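Local coordinates for protein aspartate-semialdehyde dehydrogenase (Candida albicans, PDB 3HSK) that catalyses the NADPH-dependent reductive dephosphorylation of 4-phospho-L-aspartate to L-aspartate semialdehyde, the second step in making the aspartate family of amino acids, at residues A[96-101]-A[370-375]; A[167-172]-A[365-370]. All coordinates share one frame; numbering follows the deposited sequence. Where two conformers were deposited one is given.

Contact 1 of 2, residues A[96-101]-A[370-375]. With NAP (NADP nicotinamide-adenine-dinucleotide phosphate), chain C.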
# COMPACT_ATOMS: atom_id res chain seq x y z
N VAL A 96 -29.47 -25.87 -0.47
CA VAL A 96 -28.18 -25.21 -0.21
C VAL A 96 -28.30 -24.26 0.99
O VAL A 96 -29.30 -23.54 1.12
CB VAL A 96 -27.64 -24.46 -1.46
CG1 VAL A 96 -28.47 -23.21 -1.79
CG2 VAL A 96 -26.16 -24.11 -1.28
N VAL A 97 -27.30 -24.28 1.86
CA VAL A 97 -27.32 -23.46 3.07
C VAL A 97 -26.08 -22.57 3.16
O VAL A 97 -24.98 -23.04 3.45
CB VAL A 97 -27.44 -24.34 4.35
CG1 VAL A 97 -27.37 -23.48 5.61
CG2 VAL A 97 -28.74 -25.14 4.34
N PHE A 98 -26.29 -21.27 2.93
CA PHE A 98 -25.22 -20.28 3.04
C PHE A 98 -24.94 -19.94 4.49
O PHE A 98 -25.85 -20.01 5.32
CB PHE A 98 -25.58 -19.02 2.25
CG PHE A 98 -26.00 -19.29 0.83
CD1 PHE A 98 -25.05 -19.42 -0.18
CD2 PHE A 98 -27.35 -19.43 0.51
CE1 PHE A 98 -25.44 -19.67 -1.49
CE2 PHE A 98 -27.75 -19.69 -0.80
CZ PHE A 98 -26.79 -19.81 -1.80
N SER A 99 -23.70 -19.59 4.82
CA SER A 99 -23.36 -19.29 6.21
C SER A 99 -22.44 -18.08 6.38
O SER A 99 -21.32 -18.03 5.86
CB SER A 99 -22.76 -20.53 6.90
OG SER A 99 -22.18 -20.20 8.15
N GLY A 100 -22.95 -17.10 7.12
CA GLY A 100 -22.16 -15.95 7.57
C GLY A 100 -22.07 -15.94 9.09
O GLY A 100 -22.02 -14.88 9.71
N LEU A 101 -22.06 -17.13 9.67
CA LEU A 101 -21.96 -17.31 11.12
C LEU A 101 -20.64 -16.83 11.69
O LEU A 101 -19.59 -16.93 11.04
CB LEU A 101 -22.14 -18.79 11.49
CG LEU A 101 -23.55 -19.36 11.60
CD1 LEU A 101 -23.47 -20.87 11.56
CD2 LEU A 101 -24.25 -18.88 12.87
N LEU A 370 -22.66 -17.69 -6.54
CA LEU A 370 -22.03 -18.27 -7.72
C LEU A 370 -21.62 -19.73 -7.48
O LEU A 370 -21.83 -20.57 -8.34
CB LEU A 370 -20.84 -17.40 -8.20
CG LEU A 370 -20.19 -17.72 -9.56
CD1 LEU A 370 -21.23 -17.89 -10.66
CD2 LEU A 370 -19.17 -16.67 -9.95
N ILE A 371 -21.06 -20.02 -6.30
CA ILE A 371 -20.74 -21.40 -5.91
C ILE A 371 -21.98 -22.29 -5.98
O ILE A 371 -21.91 -23.40 -6.49
CB ILE A 371 -20.12 -21.48 -4.50
CG1 ILE A 371 -18.71 -20.86 -4.49
CG2 ILE A 371 -20.09 -22.93 -3.99
CD1 ILE A 371 -18.12 -20.63 -3.10
N ALA A 372 -23.10 -21.78 -5.46
CA ALA A 372 -24.37 -22.51 -5.48
C ALA A 372 -24.89 -22.74 -6.90
O ALA A 372 -25.49 -23.78 -7.17
CB ALA A 372 -25.41 -21.79 -4.64
N GLU A 373 -24.66 -21.77 -7.78
CA GLU A 373 -24.99 -21.90 -9.20
C GLU A 373 -24.12 -22.97 -9.87
O GLU A 373 -24.61 -23.79 -10.65
CB GLU A 373 -24.82 -20.57 -9.93
CG GLU A 373 -25.95 -19.58 -9.72
CD GLU A 373 -25.58 -18.18 -10.16
OE1 GLU A 373 -24.53 -18.01 -10.81
OE2 GLU A 373 -26.33 -17.24 -9.84
N ILE A 374 -22.83 -22.96 -9.55
CA ILE A 374 -21.91 -23.99 -10.03
C ILE A 374 -22.36 -25.36 -9.51
O ILE A 374 -22.33 -26.33 -10.25
CB ILE A 374 -20.44 -23.71 -9.62
CG1 ILE A 374 -19.97 -22.37 -10.22
CG2 ILE A 374 -19.52 -24.85 -10.08
CD1 ILE A 374 -18.73 -21.79 -9.54
N LEU A 375 -22.78 -25.42 -8.24
CA LEU A 375 -23.32 -26.66 -7.68
C LEU A 375 -24.63 -27.07 -8.36
O LEU A 375 -24.87 -28.26 -8.57
CB LEU A 375 -23.54 -26.53 -6.17
CG LEU A 375 -22.32 -26.39 -5.25
CD1 LEU A 375 -22.75 -25.97 -3.85
CD2 LEU A 375 -21.48 -27.68 -5.19
PA NAP C . -21.95 -11.66 14.69
O1A NAP C . -23.19 -10.84 14.72
O2A NAP C . -21.37 -11.80 16.04
O5B NAP C . -22.25 -13.10 14.05
C5B NAP C . -22.73 -13.22 12.73
C4B NAP C . -24.01 -14.02 12.75
O4B NAP C . -23.86 -15.14 13.62
C3B NAP C . -25.18 -13.19 13.28
O3B NAP C . -26.28 -13.30 12.42
C2B NAP C . -25.49 -13.82 14.63
O2B NAP C . -26.86 -13.79 14.94
C1B NAP C . -24.97 -15.24 14.49
N9A NAP C . -24.62 -15.80 15.80
C8A NAP C . -23.79 -15.26 16.75
N7A NAP C . -23.75 -16.10 17.81
C5A NAP C . -24.54 -17.16 17.56
C6A NAP C . -24.86 -18.31 18.29
N6A NAP C . -24.35 -18.49 19.50
N1A NAP C . -25.72 -19.25 17.75
C2A NAP C . -26.26 -19.06 16.49
N3A NAP C . -25.94 -17.92 15.77
C4A NAP C . -25.10 -16.99 16.29
O3 NAP C . -20.88 -11.01 13.67
PN NAP C . -21.00 -9.82 12.59
O1N NAP C . -19.62 -9.40 12.24
O2N NAP C . -21.93 -10.23 11.50
O5D NAP C . -21.69 -8.64 13.43
C5D NAP C . -21.76 -7.33 12.91
C4D NAP C . -20.73 -6.38 13.54
O4D NAP C . -21.41 -5.23 14.03
C3D NAP C . -19.94 -6.96 14.71
O3D NAP C . -18.63 -7.32 14.32
C2D NAP C . -19.94 -5.87 15.77
O2D NAP C . -18.73 -5.14 15.74
C1D NAP C . -21.09 -4.95 15.38
N1N NAP C . -22.27 -5.15 16.27
C2N NAP C . -22.56 -4.18 17.20
C3N NAP C . -23.66 -4.31 18.05
C7N NAP C . -24.16 -3.12 18.82
O7N NAP C . -24.98 -3.31 19.96
N7N NAP C . -23.81 -1.89 18.42
C4N NAP C . -24.46 -5.46 17.97
C5N NAP C . -24.16 -6.45 17.03
C6N NAP C . -23.06 -6.28 16.19
P2B NAP C . -27.42 -12.84 16.12
O1X NAP C . -28.63 -13.51 16.71
O2X NAP C . -27.79 -11.49 15.54
O3X NAP C . -26.37 -12.64 17.18
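Val96 starts the strand 96-99 with its side chain aimed at the helix, and CG2 comes to 4.2 Å from Ala372 CB. That branch lies anti to the backbone N, and Val96 also rests on Val121 of the neighbouring strand. The strand is bonded to 20-25 through Val96 and Phe98 and to 119-122 through Val97. The CB of Phe98 does not aim at the helix, but with CG anti to the carbonyl carbon (chi1 -52°) the end of the ring comes nearer and meets the same methyl. Phe98 CZ is 3.7 Å from Ala372 CB, and Phe98 CE1 is 3.8 Å from that carbon, an oblique approach to the ring. Phe35 of helix 30-39 meets the same ring, the two planes turned about 30° apart. Past Ser99, whose OG bonds to Glu110 and takes a weak bond from the Leu101 N, the chain leaves the sheet for the cofactor. There Leu101 CD2 lies 3.5 Å from N3A of the NADP adenine, and Gly100 O is 3.5 Å from C5B of its ribose. No hydrogen bond joins strand and helix. A single methyl rests on a valine branch and the end of a phenylalanine ring, so dispersion and the exclusion of water hold this buried seam, while the polar chemistry gathers at the strand's C-terminal end, beside the dinucleotide.

Contact 2 of 2, residues A[167-172]-A[365-370]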
# COMPACT_ATOMS: atom_id res chain seq x y z
N ILE A 167 -18.39 -26.22 1.30
CA ILE A 167 -17.47 -25.45 0.47
C ILE A 167 -17.28 -24.07 1.10
O ILE A 167 -18.25 -23.40 1.41
CB ILE A 167 -17.98 -25.34 -1.00
CG1 ILE A 167 -17.86 -26.70 -1.70
CG2 ILE A 167 -17.22 -24.25 -1.76
CD1 ILE A 167 -18.72 -26.84 -2.92
N CYS A 168 -16.03 -23.67 1.28
CA CYS A 168 -15.71 -22.41 1.95
C CYS A 168 -15.44 -21.25 0.99
O CYS A 168 -14.82 -21.42 -0.07
CB CYS A 168 -14.54 -22.60 2.91
SG CYS A 168 -14.99 -23.46 4.44
N ILE A 169 -15.92 -20.07 1.37
CA ILE A 169 -15.75 -18.84 0.59
C ILE A 169 -14.56 -18.06 1.12
O ILE A 169 -14.49 -17.77 2.31
CB ILE A 169 -17.01 -17.92 0.69
CG1 ILE A 169 -18.31 -18.71 0.47
CG2 ILE A 169 -16.89 -16.75 -0.28
CD1 ILE A 169 -19.57 -17.97 0.92
N SER A 170 -13.62 -17.72 0.24
CA SER A 170 -12.48 -16.87 0.61
C SER A 170 -12.92 -15.42 0.78
O SER A 170 -13.95 -15.01 0.25
CB SER A 170 -11.38 -16.93 -0.45
OG SER A 170 -10.37 -17.85 -0.08
N ASN A 171 -12.12 -14.66 1.53
CA ASN A 171 -12.37 -13.23 1.72
C ASN A 171 -12.16 -12.38 0.46
O ASN A 171 -11.44 -12.76 -0.46
CB ASN A 171 -11.50 -12.69 2.86
CG ASN A 171 -10.09 -13.26 2.84
OD1 ASN A 171 -9.90 -14.48 2.86
ND2 ASN A 171 -9.09 -12.38 2.80
N CYS A 172 -12.81 -11.21 0.45
CA CYS A 172 -12.67 -10.20 -0.60
C CYS A 172 -11.20 -9.88 -0.96
O CYS A 172 -10.89 -9.67 -2.13
CB CYS A 172 -13.39 -8.92 -0.14
SG CYS A 172 -14.50 -8.16 -1.37
N ALA A 365 -20.95 -12.75 -0.23
CA ALA A 365 -22.32 -12.99 -0.69
C ALA A 365 -22.38 -13.34 -2.17
O ALA A 365 -23.04 -14.31 -2.55
CB ALA A 365 -23.21 -11.78 -0.38
N GLY A 366 -21.70 -12.55 -3.00
CA GLY A 366 -21.66 -12.77 -4.45
C GLY A 366 -20.94 -14.06 -4.81
O GLY A 366 -21.36 -14.78 -5.71
N ALA A 367 -19.85 -14.33 -4.10
CA ALA A 367 -19.10 -15.56 -4.30
C ALA A 367 -19.94 -16.76 -3.91
O ALA A 367 -19.94 -17.78 -4.60
CB ALA A 367 -17.80 -15.54 -3.53
N GLY A 368 -20.66 -16.62 -2.79
CA GLY A 368 -21.53 -17.69 -2.27
C GLY A 368 -22.60 -18.13 -3.24
O GLY A 368 -22.82 -19.32 -3.42
N ILE A 369 -23.28 -17.16 -3.85
CA ILE A 369 -24.35 -17.44 -4.81
C ILE A 369 -23.81 -18.16 -6.05
O ILE A 369 -24.42 -19.12 -6.53
CB ILE A 369 -25.14 -16.14 -5.19
CG1 ILE A 369 -26.34 -15.93 -4.25
CG2 ILE A 369 -25.65 -16.16 -6.62
CD1 ILE A 369 -25.98 -15.42 -2.87
N LEU A 370 -22.66 -17.69 -6.54
CA LEU A 370 -22.03 -18.27 -7.72
C LEU A 370 -21.62 -19.73 -7.48
O LEU A 370 -21.83 -20.57 -8.34
CB LEU A 370 -20.84 -17.40 -8.20
CG LEU A 370 -20.19 -17.72 -9.56
CD1 LEU A 370 -21.23 -17.89 -10.66
CD2 LEU A 370 -19.17 -16.67 -9.95
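Ile169 does all the touching from the strand side, reaching across with both of its branches onto one turn of helix 364-376. Its CG2 methyl sits 3.6 Å from Ala367 CB, a methyl-to-methyl contact, for both CB atoms point across the gap. The longer branch goes to the next residue: Ile169 CD1 ends 3.8 Å from Gly368 CA and 4.1 Å from Gly368 N. The torsions divide the work, with CG2 anti to the backbone N and CG1 anti to the carbonyl carbon (chi1 -47°), and the extended chi2 of 164° carries CD1 out to the glycine. Gly368 has no side chain, so the CD1 methyl lies directly on its backbone. The CA atoms of Ile169 and Gly368 are just 6.6 Å apart.

The touching residues are all buried, and no hydrogen bond crosses between the segments. Phe35 of helix 30-39 also touches Ile169, and Ile369, facing away from the strand, packs on Phe35 and Leu39 of that same helix. Farther along, Ser170 OG bonds to Glu234, and Asn171 stands at the N-cap of helix 172-188. Cys172, the predicted acyl-thioester nucleophile, opens that helix. A parallel sheet with helices packed on its faces is the build of a Rossmann-type nucleotide-binding domain; here the C-terminal helix 364-376 packs on it through Ala367 and Gly368, at the strand end that leads into the probable active site.

How the contacts relate
From the N terminus, of the two strands involved, 96-99 comes first, in the middle of the parallel sheet, and strand 165-169 lies two places along, with 119-122 between them. The chain then runs through the mixed sheet of the dimerisation domain before helix 364-376 brings it back to the first sheet. Contact 1 closes the larger loop, its nearest ends 269 residues apart, and contact 2 the smaller, 193 apart, lying wholly within it. They share Leu370, and their centres are 7 Å apart. Between them Ile371 CG2 packs 3.9 Å from Ile167 CG2, and Leu375 CD2 3.7 Å from Ile167 CD1. One C-terminal helix thus spans the strands leading to the cofactor and to the predicted catalytic cysteine.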